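Local coordinates for protein mRNA export factor GLE1 (Saccharomyces cerevisiae, PDB 6B4E) that acts as a nuclear pore complex component in mRNA export, this chain being the C-terminal part of the protein, which interacts with NUP42, DBP5 and GFD1, at residues Leu182-Thr187 against Gly232-Ala237; Phe203-Ser208 against Gln244-Gln249. All blocks are in the same frame, centred on the assembly; numbering follows the deposited sequence.

Contact 1. Residues Leu182-Thr187 against Gly232-Ala237; sequences LFAIIT and GSWWDA
Two helices of the GLE1-like domain, 169-188 and 225-264, pack in a buried contact where Ala184 and Ala237 meet methyl to methyl, CB to CB at 3.8 Å. Alanine suits both places because it has nothing beyond CB to hold the backbones apart: the axes of the two short segments approach to 8.4 Å, and the CA atoms of Ala184 and Trp234 lie 5.5 Å from each other. Running in roughly the same direction, the segments cross at -37°.

Ala184 CB also touches the indole of Trp234, coming obliquely to the five-membered ring, 3.5 Å from CD1. The Trp234 chi1 of 173°, CG anti to the backbone N, sends the indole outward from its helix, so that the CD1 corner comes up to the alanine methyl. The NE1 of this buried ring is satisfied by a hydrogen bond to Ser208 OG near the start of helix 206-216, while Phe242 meets the indole edge-to-face. The GLE1-like family is grouped in the TPR clan; in this strand-free, largely helical chain the contact joins helices 169-188 and 225-264 near the chain's centre, with helix 206-216 close by.

Beyond the alanine pair, Ile185 reaches over with its longer branch, CD1 lying 3.9 Å from Ala237 CB and 3.5 Å from Ala237 O. That carbonyl oxygen is hydrogen-bonded by the NE of Arg188. Thr187 OG1 donates to Ala184 O at 2.8 Å, tilted 20° from the carbonyl plane, which gives the buried hydroxyl a partner within its own helix, and Ser208 OG is its second partner.

Contact 2. Residues Phe203-Ser208 against Gln244-Gln249; sequences FPIALS and QAYGNQ
Ile205, near the start of helix 206-216, meets Ala245 and Tyr246 with both branches of its side chain. With chi1 at -170°, Ile205 CG1 extends anti to the backbone N and lies 4.1 Å from Ala245 CB, where a small methyl leaves room for it. Ile205 CG2, set between the backbone N and the carbonyl carbon, comes obliquely to the phenol of Tyr246, 3.5 Å from OH. An alanine here would lose both branches and is likely to leave a gap beside the tyrosine ring and Ala245. At Ala206 the backbone itself is approached: CA lies at the edge of the ring, near its plane, 3.2 Å from Tyr246 OH. Ala206 CB points away overall and still brushes Tyr246 OH at 3.8 Å, leaving CA to face the hydroxyl. Trp209 packs edge-to-face with the same ring, and an apolar side chain of another protein chain also touches Tyr246. Ala206 N is 3.3 Å from Tyr246 OH but poorly angled for a hydrogen bond, so between these two segments OH makes no hydrogen bond, and the fit rests on van der Waals packing, with carbons set against the hydroxyl oxygen.

Helix 169-188 comes first along the chain and supplies the 182-187 side of contact 1; after it the chain passes through Phe203-Ser208, the first side of contact 2, and on along helix 206-216. Helix 225-264 then returns to close both: residues 232-237 complete contact 1 across 44 intervening residues, and residues 244-249, farther along the same helix, complete contact 2 across 35. The two loops cross, since their segments alternate. Their centres are 12 Å apart, bridged by Ser208, whose OG lies 2.7 Å from Thr187 OG1, a probable hydrogen bond. Three successive helices are thereby tied together, contact 1 toward the core and contact 2 beside the bound partner protein.

Contact 1. Residues Leu182-Thr187 against Gly232-Ala237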
loop_
_atom_site.group_PDB
_atom_site.type_symbol
_atom_site.label_atom_id
_atom_site.label_comp_id
_atom_site.label_asym_id
_atom_site.label_seq_id
_atom_site.Cartn_x
_atom_site.Cartn_y
_atom_site.Cartn_z
ATOM N N LEU A 182 -1.747 4.978 2.088
ATOM C CA LEU A 182 -3.014 4.330 2.369
ATOM C C LEU A 182 -2.812 2.871 2.758
ATOM O O LEU A 182 -3.402 2.392 3.732
ATOM C CB LEU A 182 -3.926 4.438 1.155
ATOM C CG LEU A 182 -5.243 3.673 1.304
ATOM C CD1 LEU A 182 -6.106 4.288 2.400
ATOM C CD2 LEU A 182 -6.019 3.589 -0.021
ATOM N N PHE A 183 -1.989 2.143 2.004
ATOM C CA PHE A 183 -1.769 0.734 2.321
ATOM C C PHE A 183 -1.093 0.592 3.676
ATOM O O PHE A 183 -1.465 -0.269 4.480
ATOM C CB PHE A 183 -0.931 0.077 1.226
ATOM C CG PHE A 183 -0.732 -1.409 1.414
ATOM C CD1 PHE A 183 -1.779 -2.282 1.229
ATOM C CD2 PHE A 183 0.513 -1.915 1.756
ATOM C CE1 PHE A 183 -1.594 -3.649 1.394
ATOM C CE2 PHE A 183 0.706 -3.271 1.916
ATOM C CZ PHE A 183 -0.352 -4.139 1.736
ATOM N N ALA A 184 -0.122 1.453 3.951
ATOM C CA ALA A 184 0.556 1.441 5.238
ATOM C C ALA A 184 -0.435 1.545 6.392
ATOM O O ALA A 184 -0.380 0.751 7.342
ATOM C CB ALA A 184 1.576 2.574 5.293
ATOM N N ILE A 185 -1.317 2.548 6.342
ATOM C CA ILE A 185 -2.379 2.708 7.339
ATOM C C ILE A 185 -3.129 1.396 7.526
ATOM O O ILE A 185 -3.351 0.936 8.654
ATOM C CB ILE A 185 -3.346 3.832 6.912
ATOM C CG1 ILE A 185 -2.692 5.216 7.059
ATOM C CG2 ILE A 185 -4.677 3.759 7.682
ATOM C CD1 ILE A 185 -2.454 5.681 8.489
ATOM N N ILE A 186 -3.595 0.812 6.419
ATOM C CA ILE A 186 -4.409 -0.393 6.517
ATOM C C ILE A 186 -3.659 -1.492 7.265
ATOM O O ILE A 186 -4.250 -2.217 8.078
ATOM C CB ILE A 186 -4.854 -0.843 5.111
ATOM C CG1 ILE A 186 -5.863 0.169 4.543
ATOM C CG2 ILE A 186 -5.463 -2.247 5.157
ATOM C CD1 ILE A 186 -6.262 -0.048 3.099
ATOM N N THR A 187 -2.354 -1.643 7.014
ATOM C CA THR A 187 -1.639 -2.738 7.656
ATOM C C THR A 187 -1.509 -2.549 9.161
ATOM O O THR A 187 -1.328 -3.544 9.870
ATOM C CB THR A 187 -0.233 -2.956 7.071
ATOM O OG1 THR A 187 0.635 -1.855 7.379
ATOM C CG2 THR A 187 -0.265 -3.213 5.555
ATOM N N GLY A 232 9.271 6.900 3.425
ATOM C CA GLY A 232 8.931 8.024 4.286
ATOM C C GLY A 232 7.433 8.190 4.445
ATOM O O GLY A 232 6.944 8.475 5.541
ATOM N N SER A 233 6.676 8.013 3.350
ATOM C CA SER A 233 5.227 8.007 3.472
ATOM C C SER A 233 4.768 6.886 4.392
ATOM O O SER A 233 3.848 7.072 5.207
ATOM C CB SER A 233 4.591 7.835 2.093
ATOM O OG SER A 233 4.927 8.939 1.284
ATOM N N TRP A 234 5.353 5.692 4.221
ATOM C CA TRP A 234 5.065 4.566 5.100
ATOM C C TRP A 234 5.345 4.925 6.554
ATOM O O TRP A 234 4.523 4.669 7.443
ATOM C CB TRP A 234 5.898 3.350 4.688
ATOM C CG TRP A 234 5.744 2.233 5.670
ATOM C CD1 TRP A 234 4.806 1.243 5.646
ATOM C CD2 TRP A 234 6.515 2.027 6.859
ATOM N NE1 TRP A 234 4.948 0.435 6.741
ATOM C CE2 TRP A 234 5.984 0.891 7.503
ATOM C CE3 TRP A 234 7.599 2.689 7.439
ATOM C CZ2 TRP A 234 6.510 0.397 8.686
ATOM C CZ3 TRP A 234 8.119 2.195 8.627
ATOM C CH2 TRP A 234 7.564 1.082 9.232
ATOM N N TRP A 235 6.514 5.516 6.809
ATOM C CA TRP A 235 6.941 5.851 8.168
ATOM C C TRP A 235 5.947 6.775 8.860
ATOM O O TRP A 235 5.520 6.508 9.990
ATOM C CB TRP A 235 8.318 6.499 8.096
ATOM C CG TRP A 235 9.073 6.744 9.384
ATOM C CD1 TRP A 235 8.714 7.551 10.425
ATOM C CD2 TRP A 235 10.355 6.215 9.708
ATOM N NE1 TRP A 235 9.707 7.553 11.389
ATOM C CE2 TRP A 235 10.721 6.728 10.968
ATOM C CE3 TRP A 235 11.227 5.339 9.055
ATOM C CZ2 TRP A 235 11.937 6.417 11.574
ATOM C CZ3 TRP A 235 12.426 5.019 9.667
ATOM C CH2 TRP A 235 12.771 5.555 10.912
ATOM N N ASP A 236 5.569 7.866 8.192
ATOM C CA ASP A 236 4.617 8.812 8.763
ATOM C C ASP A 236 3.285 8.148 9.076
ATOM O O ASP A 236 2.583 8.577 9.999
ATOM C CB ASP A 236 4.391 9.993 7.807
ATOM C CG ASP A 236 5.519 11.012 7.831
ATOM O OD1 ASP A 236 5.785 11.600 6.766
ATOM O OD2 ASP A 236 6.105 11.256 8.897
ATOM N N ALA A 237 2.906 7.125 8.301
ATOM C CA ALA A 237 1.643 6.425 8.477
ATOM C C ALA A 237 1.677 5.290 9.501
ATOM O O ALA A 237 0.625 4.964 10.065
ATOM C CB ALA A 237 1.186 5.816 7.144
#

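Contact 2. Residues Phe203-Ser208 against Gln244-Gln249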
loop_
_atom_site.group_PDB
_atom_site.type_symbol
_atom_site.label_atom_id
_atom_site.label_comp_id
_atom_site.label_asym_id
_atom_site.label_seq_id
_atom_site.Cartn_x
_atom_site.Cartn_y
_atom_site.Cartn_z
ATOM N N PHE A 203 -4.975 -7.721 5.374
ATOM C CA PHE A 203 -3.700 -7.130 4.956
ATOM C C PHE A 203 -2.938 -6.685 6.193
ATOM O O PHE A 203 -2.767 -5.485 6.445
ATOM C CB PHE A 203 -3.912 -5.947 4.008
ATOM C CG PHE A 203 -4.639 -6.319 2.753
ATOM C CD1 PHE A 203 -4.040 -7.104 1.790
ATOM C CD2 PHE A 203 -5.928 -5.896 2.560
ATOM C CE1 PHE A 203 -4.719 -7.440 0.679
ATOM C CE2 PHE A 203 -6.596 -6.236 1.448
ATOM C CZ PHE A 203 -5.998 -7.000 0.514
ATOM N N PRO A 204 -2.425 -7.631 6.958
ATOM C CA PRO A 204 -1.957 -7.354 8.323
ATOM C C PRO A 204 -0.556 -6.752 8.345
ATOM O O PRO A 204 0.076 -6.528 7.314
ATOM C CB PRO A 204 -2.003 -8.745 8.968
ATOM C CG PRO A 204 -1.674 -9.668 7.830
ATOM C CD PRO A 204 -2.416 -9.078 6.653
ATOM N N ILE A 205 -0.080 -6.475 9.566
ATOM C CA ILE A 205 1.144 -5.706 9.744
ATOM C C ILE A 205 2.351 -6.436 9.162
ATOM O O ILE A 205 3.333 -5.802 8.777
ATOM C CB ILE A 205 1.321 -5.351 11.241
ATOM C CG1 ILE A 205 2.451 -4.346 11.449
ATOM C CG2 ILE A 205 1.588 -6.586 12.112
ATOM C CD1 ILE A 205 2.155 -2.998 10.916
ATOM N N ALA A 206 2.289 -7.772 9.061
ATOM C CA ALA A 206 3.357 -8.518 8.401
ATOM C C ALA A 206 3.657 -7.963 7.015
ATOM O O ALA A 206 4.793 -8.050 6.546
ATOM C CB ALA A 206 2.974 -10.001 8.289
ATOM N N LEU A 207 2.648 -7.421 6.332
ATOM C CA LEU A 207 2.864 -6.951 4.970
ATOM C C LEU A 207 3.732 -5.703 4.939
ATOM O O LEU A 207 4.410 -5.454 3.936
ATOM C CB LEU A 207 1.525 -6.690 4.288
ATOM C CG LEU A 207 0.586 -7.902 4.216
ATOM C CD1 LEU A 207 -0.587 -7.578 3.310
ATOM C CD2 LEU A 207 1.308 -9.152 3.734
ATOM N N SER A 208 3.717 -4.908 6.020
ATOM C CA SER A 208 4.660 -3.807 6.158
ATOM C C SER A 208 6.070 -4.315 6.387
ATOM O O SER A 208 7.025 -3.726 5.872
ATOM C CB SER A 208 4.266 -2.875 7.309
ATOM O OG SER A 208 3.290 -1.934 6.904
ATOM N N GLN A 244 5.483 -0.999 17.812
ATOM C CA GLN A 244 4.633 -1.718 18.758
ATOM C C GLN A 244 4.580 -3.195 18.426
ATOM O O GLN A 244 4.602 -4.052 19.325
ATOM C CB GLN A 244 3.224 -1.125 18.756
ATOM C CG GLN A 244 3.200 0.279 19.323
ATOM C CD GLN A 244 1.874 1.006 19.127
ATOM O OE1 GLN A 244 0.973 0.552 18.421
ATOM N NE2 GLN A 244 1.779 2.178 19.721
ATOM N N ALA A 245 4.515 -3.509 17.136
ATOM C CA ALA A 245 4.309 -4.887 16.713
ATOM C C ALA A 245 5.577 -5.712 16.876
ATOM O O ALA A 245 5.517 -6.856 17.340
ATOM C CB ALA A 245 3.847 -4.921 15.257
ATOM N N TYR A 246 6.732 -5.173 16.469
ATOM C CA TYR A 246 7.946 -5.981 16.376
ATOM C C TYR A 246 9.115 -5.460 17.208
ATOM O O TYR A 246 10.220 -6.012 17.093
ATOM C CB TYR A 246 8.375 -6.107 14.902
ATOM C CG TYR A 246 7.342 -6.732 13.990
ATOM C CD1 TYR A 246 6.904 -8.020 14.178
ATOM C CD2 TYR A 246 6.813 -6.016 12.904
ATOM C CE1 TYR A 246 5.947 -8.595 13.329
ATOM C CE2 TYR A 246 5.867 -6.587 12.060
ATOM C CZ TYR A 246 5.435 -7.868 12.277
ATOM O OH TYR A 246 4.496 -8.444 11.435
ATOM N N GLY A 247 8.916 -4.402 17.995
ATOM C CA GLY A 247 9.890 -4.001 19.005
ATOM C C GLY A 247 11.308 -3.860 18.490
ATOM O O GLY A 247 11.588 -3.098 17.546
ATOM N N ASN A 248 12.237 -4.568 19.150
ATOM C CA ASN A 248 13.651 -4.436 18.814
ATOM C C ASN A 248 13.928 -4.848 17.374
ATOM O O ASN A 248 14.865 -4.333 16.751
ATOM C CB ASN A 248 14.513 -5.264 19.782
ATOM C CG ASN A 248 14.346 -6.750 19.594
ATOM O OD1 ASN A 248 13.230 -7.285 19.625
ATOM N ND2 ASN A 248 15.464 -7.439 19.406
ATOM N N GLN A 249 13.144 -5.779 16.829
ATOM C CA GLN A 249 13.363 -6.209 15.451
ATOM C C GLN A 249 12.879 -5.153 14.473
ATOM O O GLN A 249 13.557 -4.847 13.483
ATOM C CB GLN A 249 12.676 -7.555 15.208
ATOM C CG GLN A 249 13.067 -8.631 16.220
ATOM C CD GLN A 249 14.515 -9.110 16.075
ATOM O OE1 GLN A 249 15.245 -8.668 15.190
ATOM N NE2 GLN A 249 14.926 -10.026 16.951
#